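Local coordinates for MSM0271 protein (Mycobacterium smegmatis, PDB 5SUH) that builds double-ringed trimers in the shell of the RMM bacterial microcompartment and probably helps govern transport across it, at residues I144-T149 against G168-V173. Numbering follows the deposited sequence.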
loop_
_atom_site.group_PDB
_atom_site.type_symbol
_atom_site.label_atom_id
_atom_site.label_comp_id
_atom_site.label_asym_id
_atom_site.label_seq_id
_atom_site.Cartn_x
_atom_site.Cartn_y
_atom_site.Cartn_z
ATOM N N ILE A 144 -12.930 13.401 27.035
ATOM C CA ILE A 144 -12.187 14.607 26.653
ATOM C C ILE A 144 -10.821 14.570 27.339
ATOM O O ILE A 144 -10.736 14.667 28.551
ATOM C CB ILE A 144 -12.954 15.899 27.028
ATOM C CG1 ILE A 144 -14.207 16.028 26.174
ATOM C CG2 ILE A 144 -12.091 17.150 26.823
ATOM C CD1 ILE A 144 -15.078 17.198 26.553
ATOM N N ILE A 145 -9.770 14.394 26.544
ATOM C CA ILE A 145 -8.393 14.425 27.011
ATOM C C ILE A 145 -7.878 15.860 26.849
ATOM O O ILE A 145 -7.651 16.331 25.719
ATOM C CB ILE A 145 -7.479 13.453 26.204
ATOM C CG1 ILE A 145 -7.782 12.008 26.563
ATOM C CG2 ILE A 145 -5.983 13.721 26.483
ATOM C CD1 ILE A 145 -8.757 11.359 25.673
ATOM N N THR A 146 -7.698 16.565 27.956
ATOM C CA THR A 146 -7.178 17.933 27.877
ATOM C C THR A 146 -5.652 17.983 27.794
ATOM O O THR A 146 -4.971 17.077 28.269
ATOM C CB THR A 146 -7.634 18.779 29.063
ATOM O OG1 THR A 146 -7.116 18.232 30.279
ATOM C CG2 THR A 146 -9.139 18.816 29.115
ATOM N N ASP A 147 -5.140 19.014 27.125
ATOM C CA ASP A 147 -3.705 19.294 27.069
ATOM C C ASP A 147 -2.907 18.049 26.647
ATOM O O ASP A 147 -2.084 17.528 27.407
ATOM C CB ASP A 147 -3.243 19.819 28.444
ATOM C CG ASP A 147 -1.815 20.365 28.433
ATOM O OD1 ASP A 147 -1.379 20.876 27.376
ATOM O OD2 ASP A 147 -1.130 20.307 29.489
ATOM N N ILE A 148 -3.112 17.606 25.409
ATOM C CA ILE A 148 -2.499 16.365 24.953
ATOM C C ILE A 148 -0.958 16.498 24.971
ATOM O O ILE A 148 -0.396 17.542 24.612
ATOM C CB ILE A 148 -3.038 15.958 23.535
ATOM C CG1 ILE A 148 -2.594 14.544 23.159
ATOM C CG2 ILE A 148 -2.632 16.963 22.439
ATOM C CD1 ILE A 148 -3.218 14.005 21.856
ATOM N N THR A 149 -0.285 15.462 25.463
ATOM C CA THR A 149 1.179 15.478 25.559
ATOM C C THR A 149 1.773 15.379 24.160
ATOM O O THR A 149 1.123 14.876 23.235
ATOM C CB THR A 149 1.720 14.329 26.406
ATOM O OG1 THR A 149 1.483 13.085 25.732
ATOM C CG2 THR A 149 1.044 14.288 27.749
ATOM N N GLY A 168 -0.944 20.267 23.381
ATOM C CA GLY A 168 -1.555 21.361 24.124
ATOM C C GLY A 168 -3.036 21.550 23.851
ATOM O O GLY A 168 -3.771 22.164 24.629
ATOM N N GLN A 169 -3.472 21.059 22.701
ATOM C CA GLN A 169 -4.875 21.100 22.375
ATOM C C GLN A 169 -5.649 20.033 23.192
ATOM O O GLN A 169 -5.059 19.044 23.686
ATOM C CB GLN A 169 -5.068 20.868 20.882
ATOM C CG GLN A 169 -4.651 22.035 19.972
ATOM C CD GLN A 169 -5.127 21.795 18.540
ATOM O OE1 GLN A 169 -4.614 20.928 17.815
ATOM N NE2 GLN A 169 -6.161 22.534 18.149
ATOM N N SER A 170 -6.962 20.223 23.318
ATOM C CA SER A 170 -7.796 19.216 23.945
ATOM C C SER A 170 -8.365 18.275 22.866
ATOM O O SER A 170 -8.670 18.689 21.741
ATOM C CB SER A 170 -8.920 19.870 24.748
ATOM O OG SER A 170 -8.393 20.587 25.847
ATOM N N LEU A 171 -8.494 17.005 23.206
ATOM C CA LEU A 171 -8.964 16.004 22.256
ATOM C C LEU A 171 -10.278 15.336 22.699
ATOM O O LEU A 171 -10.368 14.821 23.820
ATOM C CB LEU A 171 -7.894 14.941 22.068
ATOM C CG LEU A 171 -8.284 13.690 21.303
ATOM C CD1 LEU A 171 -8.510 14.057 19.834
ATOM C CD2 LEU A 171 -7.194 12.639 21.491
ATOM N N LEU A 172 -11.291 15.358 21.829
ATOM C CA LEU A 172 -12.519 14.599 22.076
ATOM C C LEU A 172 -12.550 13.320 21.253
ATOM O O LEU A 172 -12.355 13.359 20.029
ATOM C CB LEU A 172 -13.745 15.432 21.734
ATOM C CG LEU A 172 -15.063 14.684 21.536
ATOM C CD1 LEU A 172 -15.575 14.046 22.832
ATOM C CD2 LEU A 172 -16.085 15.633 20.943
ATOM N N VAL A 173 -12.784 12.188 21.910
ATOM C CA VAL A 173 -12.979 10.943 21.164
ATOM C C VAL A 173 -14.406 10.483 21.431
ATOM O O VAL A 173 -14.906 10.620 22.555
ATOM C CB VAL A 173 -11.951 9.811 21.536
ATOM C CG1 VAL A 173 -10.544 10.124 20.998
ATOM C CG2 VAL A 173 -11.909 9.559 23.043
#
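Ile145 and Leu171 form an antiparallel hydrogen-bonded pair where strands 138-145 and 170-177 lie side by side. Leu171 N reaches Ile145 O at 2.7 Å, and Ile145 N returns a bond to Leu171 O at 2.8 Å. Beyond the strand end the chain bends through Thr146 and Asp147, the latter with positive phi (51°), and comes back to the partner with two more backbone bonds. Ile148 N donates to Gln169 O at 3.0 Å, nearly straight at 172°, and Gly168 N meets a lone pair of Ile148 O, also at 3.0 Å. These two bonds close the turn back onto the residues leading into strand 170-177, outside the regular strand pairing.

The apolar contacts divide between the two faces. On one, the side chains of Ile144 and Leu172 cross obliquely, CG1 of Ile144 coming within 4.1 Å of CD1 of Leu172. On the other, Ile145 and Leu171 are neighbours through their CB atoms, and Ile148, with CG1 anti to its backbone N (chi1 -170°), extends CD1 to within 4.2 Å of Leu171 CD2.

Polar side chains play a smaller part. Ser170 OG packs against CA and CB of Thr146 while hydrogen-bonding Thr216 OG1, and Asp147 OD1 comes near Gly168 CA.

Arg87 of a second subunit hydrogen-bonds Asp147 O, tying this turn to the subunit interface. Both segments belong to the second of two circularly permuted BMC domains, on its four-stranded antiparallel sheet. Helix 216-232 covers the Ile144 face; Leu156 of helix 150-156 meets Ile148 and Leu171 on the other. Strand 208-214 continues the sheet beyond 170-177.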